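Local coordinates for protein short chain dehydrogenase (Mycobacterium smegmatis, PDB 3UCX) that probably works as an oxidoreductase of the short-chain dehydrogenase/reductase family, built on a Rossmann-type fold, with no specific substrate assigned, at residues 91-96 with 143-148; 184-189 with 240-245. One frame throughout, in Å; residues are numbered along the deposited sequence.

Contact 1: 91-96 with 143-148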
loop_
_atom_site.group_PDB
_atom_site.type_symbol
_atom_site.label_atom_id
_atom_site.label_comp_id
_atom_site.label_asym_id
_atom_site.label_seq_id
_atom_site.Cartn_x
_atom_site.Cartn_y
_atom_site.Cartn_z
ATOM N N VAL A 91 19.675 -17.904 -11.751
ATOM C CA VAL A 91 18.377 -17.682 -11.135
ATOM C C VAL A 91 18.210 -18.588 -9.930
ATOM O O VAL A 91 18.487 -19.780 -9.994
ATOM C CB VAL A 91 17.203 -17.974 -12.134
ATOM C CG1 VAL A 91 15.845 -17.735 -11.474
ATOM C CG2 VAL A 91 17.359 -17.124 -13.392
ATOM N N VAL A 92 17.733 -18.037 -8.826
ATOM C CA VAL A 92 17.271 -18.850 -7.691
ATOM C C VAL A 92 15.786 -18.571 -7.469
ATOM O O VAL A 92 15.377 -17.414 -7.331
ATOM C CB VAL A 92 18.068 -18.539 -6.419
ATOM C CG1 VAL A 92 17.429 -19.224 -5.214
ATOM C CG2 VAL A 92 19.548 -18.963 -6.576
ATOM N N ILE A 93 14.986 -19.634 -7.456
ATOM C CA ILE A 93 13.537 -19.538 -7.218
ATOM C C ILE A 93 13.206 -20.280 -5.925
ATOM O O ILE A 93 13.439 -21.492 -5.810
ATOM C CB ILE A 93 12.725 -20.129 -8.386
ATOM C CG1 ILE A 93 13.050 -19.392 -9.690
ATOM C CG2 ILE A 93 11.218 -20.055 -8.095
ATOM C CD1 ILE A 93 12.475 -20.056 -10.950
ATOM N N ASN A 94 12.659 -19.559 -4.953
ATOM C CA ASN A 94 12.215 -20.170 -3.717
ATOM C C ASN A 94 10.715 -20.430 -3.861
ATOM O O ASN A 94 9.896 -19.500 -3.795
ATOM C CB ASN A 94 12.506 -19.250 -2.545
ATOM C CG ASN A 94 13.967 -19.288 -2.140
ATOM O OD1 ASN A 94 14.521 -20.368 -1.939
ATOM N ND2 ASN A 94 14.610 -18.127 -2.070
ATOM N N ASN A 95 10.364 -21.685 -4.104
ATOM C CA ASN A 95 8.961 -22.013 -4.371
ATOM C C ASN A 95 8.269 -22.241 -3.061
ATOM O O ASN A 95 8.878 -22.792 -2.130
ATOM C CB ASN A 95 8.821 -23.212 -5.266
ATOM C CG ASN A 95 7.372 -23.534 -5.587
ATOM O OD1 ASN A 95 6.518 -22.659 -5.619
ATOM N ND2 ASN A 95 7.083 -24.792 -5.737
ATOM N N ALA A 96 6.997 -21.811 -2.993
ATOM C CA ALA A 96 6.195 -21.900 -1.760
ATOM C C ALA A 96 5.646 -23.322 -1.652
ATOM O O ALA A 96 4.657 -23.651 -2.307
ATOM C CB ALA A 96 5.052 -20.889 -1.777
ATOM N N VAL A 143 13.721 -15.034 -7.487
ATOM C CA VAL A 143 12.259 -14.914 -7.405
ATOM C C VAL A 143 11.772 -15.727 -6.227
ATOM O O VAL A 143 11.914 -16.959 -6.203
ATOM C CB VAL A 143 11.513 -15.394 -8.668
ATOM C CG1 VAL A 143 10.018 -15.043 -8.559
ATOM C CG2 VAL A 143 12.103 -14.776 -9.924
ATOM N N ASN A 144 11.159 -15.040 -5.270
ATOM C CA ASN A 144 10.528 -15.689 -4.147
ATOM C C ASN A 144 9.032 -15.800 -4.395
ATOM O O ASN A 144 8.370 -14.789 -4.606
ATOM C CB ASN A 144 10.810 -14.930 -2.857
ATOM C CG ASN A 144 12.261 -15.005 -2.449
ATOM O OD1 ASN A 144 12.942 -15.960 -2.788
ATOM N ND2 ASN A 144 12.746 -13.980 -1.745
ATOM N N VAL A 145 8.519 -17.028 -4.395
ATOM C CA VAL A 145 7.090 -17.259 -4.539
ATOM C C VAL A 145 6.453 -16.986 -3.199
ATOM O O VAL A 145 6.745 -17.658 -2.187
ATOM C CB VAL A 145 6.765 -18.662 -5.048
ATOM C CG1 VAL A 145 5.233 -18.857 -5.174
ATOM C CG2 VAL A 145 7.460 -18.892 -6.388
ATOM N N ASN A 146 5.616 -15.954 -3.177
ATOM C CA ASN A 146 4.922 -15.550 -1.971
ATOM C C ASN A 146 3.428 -15.953 -2.100
ATOM O O ASN A 146 3.125 -17.063 -2.575
ATOM C CB ASN A 146 5.176 -14.045 -1.750
ATOM C CG ASN A 146 4.965 -13.610 -0.314
ATOM O OD1 ASN A 146 3.822 -13.623 0.166
ATOM N ND2 ASN A 146 6.054 -13.201 0.384
ATOM N N SER A 147 2.502 -15.114 -1.664
ATOM C CA SER A 147 1.092 -15.499 -1.620
ATOM C C SER A 147 0.176 -14.297 -1.524
ATOM O O SER A 147 0.493 -13.304 -0.880
ATOM C CB SER A 147 0.812 -16.407 -0.426
ATOM O OG SER A 147 -0.594 -16.654 -0.258
ATOM N N MET A 148 -0.978 -14.415 -2.176
ATOM C CA MET A 148 -2.094 -13.459 -2.045
ATOM C C MET A 148 -2.500 -13.153 -0.617
ATOM O O MET A 148 -3.082 -12.121 -0.356
ATOM C CB MET A 148 -3.306 -14.009 -2.818
ATOM C CG MET A 148 -4.404 -13.005 -3.084
ATOM S SD MET A 148 -5.702 -13.669 -4.158
ATOM C CE MET A 148 -6.510 -14.827 -3.025
HETATM O O HOH W 1 9.667 -17.832 -1.513
#
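Asn94 and Asn144 sit next to each other on the parallel strands 91-94 and 143-145. Three backbone hydrogen bonds join the strands: Val143 N to Val92 O (2.9 Å), Asn94 N to Val143 O (3.0 Å) and Val145 N to Asn94 O (2.9 Å). The strand directions differ by only 12°. On one face the two asparagine side chains lie alongside, pointing the same way. Asn94 ND2 donates to Asn144 OD1 over 2.8 Å in a nearly straight bond. OD1 lies in the amide plane of Asn94, but the donor is tilted from the carbonyl plane of Asn144; the two amide planes are 32° apart. In each residue CG sits beside its own backbone N (chi1 -78° in Asn94), and this shared position sends the two side chains out alongside one another. Asn144 ND2 is used by Ser171 OG. The other face is apolar, with Ile93 CG2 4.3 Å from Val145 CG2.

Beyond the strands the packing is looser. Ala96 CB rests 4.0 Å from Val145 CG1, and both Asn95 and Ala96 are partly exposed. A water spans the splaying chains, donating to Asn94 O and Val145 O. Asn95 ND2 hydrogen-bonds Gly18 O. The sequence Asn94-Asn95-Ala96 corresponds to the first three residues of the family's Asn-Asn-Ala-Gly motif.

The pair is central in the seven-stranded sheet. Strand 13-17 pairs with the other edge of 91-94. Helix 110-130 covers the asparagine face, and helix 232-243 covers Ile93, Val143 and Val145.

Contact 2: 184-189 with 240-245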
loop_
_atom_site.group_PDB
_atom_site.type_symbol
_atom_site.label_atom_id
_atom_site.label_comp_id
_atom_site.label_asym_id
_atom_site.label_seq_id
_atom_site.Cartn_x
_atom_site.Cartn_y
_atom_site.Cartn_z
ATOM N N ARG A 184 19.066 -8.968 -8.813
ATOM C CA ARG A 184 17.649 -8.594 -8.710
ATOM C C ARG A 184 16.919 -9.560 -7.789
ATOM O O ARG A 184 17.216 -10.765 -7.749
ATOM C CB ARG A 184 16.989 -8.577 -10.090
ATOM C CG ARG A 184 17.628 -7.570 -11.030
ATOM C CD ARG A 184 16.911 -7.433 -12.368
ATOM N NE ARG A 184 16.814 -8.700 -13.086
ATOM C CZ ARG A 184 15.736 -9.507 -13.130
ATOM N NH1 ARG A 184 14.579 -9.221 -12.536
ATOM N NH2 ARG A 184 15.820 -10.626 -13.823
ATOM N N VAL A 185 15.961 -9.033 -7.033
ATOM C CA VAL A 185 15.145 -9.848 -6.140
ATOM C C VAL A 185 13.705 -9.374 -6.248
ATOM O O VAL A 185 13.387 -8.237 -5.926
ATOM C CB VAL A 185 15.583 -9.749 -4.672
ATOM C CG1 VAL A 185 14.739 -10.692 -3.792
ATOM C CG2 VAL A 185 17.100 -10.022 -4.520
ATOM N N ASN A 186 12.833 -10.260 -6.717
ATOM C CA ASN A 186 11.397 -9.957 -6.823
ATOM C C ASN A 186 10.552 -11.082 -6.246
ATOM O O ASN A 186 11.051 -12.205 -6.013
ATOM C CB ASN A 186 11.022 -9.725 -8.298
ATOM C CG ASN A 186 11.704 -8.503 -8.893
ATOM O OD1 ASN A 186 11.319 -7.369 -8.605
ATOM N ND2 ASN A 186 12.755 -8.727 -9.698
ATOM N N SER A 187 9.264 -10.796 -6.057
ATOM C CA SER A 187 8.302 -11.766 -5.550
ATOM C C SER A 187 7.142 -11.934 -6.532
ATOM O O SER A 187 6.770 -10.992 -7.254
ATOM C CB SER A 187 7.749 -11.292 -4.200
ATOM O OG SER A 187 8.776 -11.083 -3.232
ATOM N N VAL A 188 6.583 -13.141 -6.573
ATOM C CA VAL A 188 5.356 -13.425 -7.322
ATOM C C VAL A 188 4.315 -13.939 -6.295
ATOM O O VAL A 188 4.618 -14.822 -5.469
ATOM C CB VAL A 188 5.581 -14.414 -8.474
ATOM C CG1 VAL A 188 4.249 -14.864 -9.106
ATOM C CG2 VAL A 188 6.533 -13.835 -9.539
ATOM N N LEU A 189 3.136 -13.320 -6.302
ATOM C CA LEU A 189 2.100 -13.536 -5.279
ATOM C C LEU A 189 0.855 -14.152 -5.912
ATOM O O LEU A 189 -0.036 -13.445 -6.359
ATOM C CB LEU A 189 1.703 -12.225 -4.611
ATOM C CG LEU A 189 2.670 -11.655 -3.566
ATOM C CD1 LEU A 189 4.061 -11.461 -4.176
ATOM C CD2 LEU A 189 2.104 -10.343 -3.016
ATOM N N LEU A 240 8.855 -16.839 -14.602
ATOM C CA LEU A 240 9.816 -16.817 -15.719
ATOM C C LEU A 240 10.157 -15.404 -16.176
ATOM O O LEU A 240 11.343 -15.090 -16.390
ATOM C CB LEU A 240 9.318 -17.654 -16.898
ATOM C CG LEU A 240 9.761 -19.124 -16.874
ATOM C CD1 LEU A 240 9.263 -19.851 -15.625
ATOM C CD2 LEU A 240 9.225 -19.777 -18.139
ATOM N N PHE A 241 9.147 -14.539 -16.301
ATOM C CA PHE A 241 9.372 -13.139 -16.665
ATOM C C PHE A 241 10.327 -12.461 -15.676
ATOM O O PHE A 241 11.350 -11.895 -16.084
ATOM C CB PHE A 241 8.054 -12.360 -16.716
ATOM C CG PHE A 241 8.224 -10.875 -16.740
ATOM C CD1 PHE A 241 8.664 -10.234 -17.872
ATOM C CD2 PHE A 241 7.970 -10.130 -15.621
ATOM C CE1 PHE A 241 8.821 -8.844 -17.894
ATOM C CE2 PHE A 241 8.131 -8.755 -15.619
ATOM C CZ PHE A 241 8.561 -8.119 -16.771
ATOM N N MET A 242 9.996 -12.565 -14.388
ATOM C CA MET A 242 10.814 -11.961 -13.325
ATOM C C MET A 242 12.233 -12.535 -13.267
ATOM O O MET A 242 13.172 -11.825 -12.904
ATOM C CB MET A 242 10.149 -12.152 -11.964
ATOM C CG MET A 242 8.961 -11.244 -11.712
ATOM S SD MET A 242 9.465 -9.505 -11.695
ATOM C CE MET A 242 8.122 -8.758 -10.764
ATOM N N ALA A 243 12.381 -13.816 -13.616
ATOM C CA ALA A 243 13.698 -14.478 -13.651
ATOM C C ALA A 243 14.533 -14.080 -14.861
ATOM O O ALA A 243 15.759 -14.223 -14.849
ATOM C CB ALA A 243 13.531 -15.999 -13.613
ATOM N N SER A 244 13.884 -13.577 -15.900
ATOM C CA SER A 244 14.504 -13.334 -17.175
ATOM C C SER A 244 15.042 -11.924 -17.328
ATOM O O SER A 244 14.702 -11.016 -16.579
ATOM C CB SER A 244 13.471 -13.562 -18.295
ATOM O OG SER A 244 12.667 -12.402 -18.453
ATOM N N ASP A 245 15.816 -11.716 -18.389
ATOM C CA ASP A 245 16.305 -10.375 -18.741
ATOM C C ASP A 245 15.252 -9.387 -19.243
ATOM O O ASP A 245 15.523 -8.182 -19.304
ATOM C CB ASP A 245 17.479 -10.495 -19.727
ATOM C CG ASP A 245 18.708 -11.123 -19.087
ATOM O OD1 ASP A 245 18.936 -10.950 -17.867
ATOM O OD2 ASP A 245 19.467 -11.804 -19.800
HETATM O O HOH W 2 18.027 -11.607 -15.121
HETATM O O HOH W 3 13.627 -11.479 -10.061
#
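Strand 184-189 passes the end of helix 232-243, with Asn186 CA and Met242 CA 6.8 Å apart and Ser244 the first residue to leave helical geometry. Arg184 reaches this helix end. Its NH1 and NH2 both donate to Met242 O, each over 3.0 Å, so the guanidinium meets this one oxygen end-on, through both terminal nitrogens. The oxygen lies close to the guanidinium plane. NH1 arrives in the carbonyl plane, whereas NH2 is tilted 32° from it. A bend in the arginine chain at chi3 (-57°) turns the group to the carbonyl. NH1 also serves Ile250 O. NH2 donates to a water 2.7 Å away. The positive charge probably interacts favourably with the carbonyl-rich C-terminal end of the helix. A second water links Asn186 ND2 to Met242 O.

The Met242 side chain is bent at chi2 (-63°) and crosses Asn186 at about a right angle. Its SD lies 3.7 Å from Asn186 CG. Further along the strand, Val188 CG2 meets Met242 CG at 4.2 Å. The Asn186 amide is fixed by Ile250 O and Gln253 N. Ser244 OG and Ser244 N both bond Phe241 O, which closes the last turn.

This is helix-on-sheet packing of the Rossmann-type fold. Strand 141-145 flanks the strand on one side, and strand 254-257 on the other. Phe241 stacks on Phe241 of the second subunit, so the helix also lies at a subunit interface.

Contacts 1 and 2 follow one another along the chain, and their centres are about 9 Å apart. They share one sheet, where strand 141-145 neighbours strand 184-190. Probable hydrogen bonds join them: Asn144 N to Asn186 O at 2.9 Å and Asn146 N to Val188 O at 2.7 Å. Helix 232-243 adds a second link, as Val91 CG1 touches Ala243 CB at 3.6 Å and Met242 packs on Val143. At the far end of contact 1, Ser147 and Ala96 touch Tyr160 and Lys164, respectively, which fit the family's Tyr-X-X-X-Lys motif. The 2-(2-methoxyethoxy)ethanol pocket, formed by Pro104, Ala155 and Lys156, uses no residue of either contact.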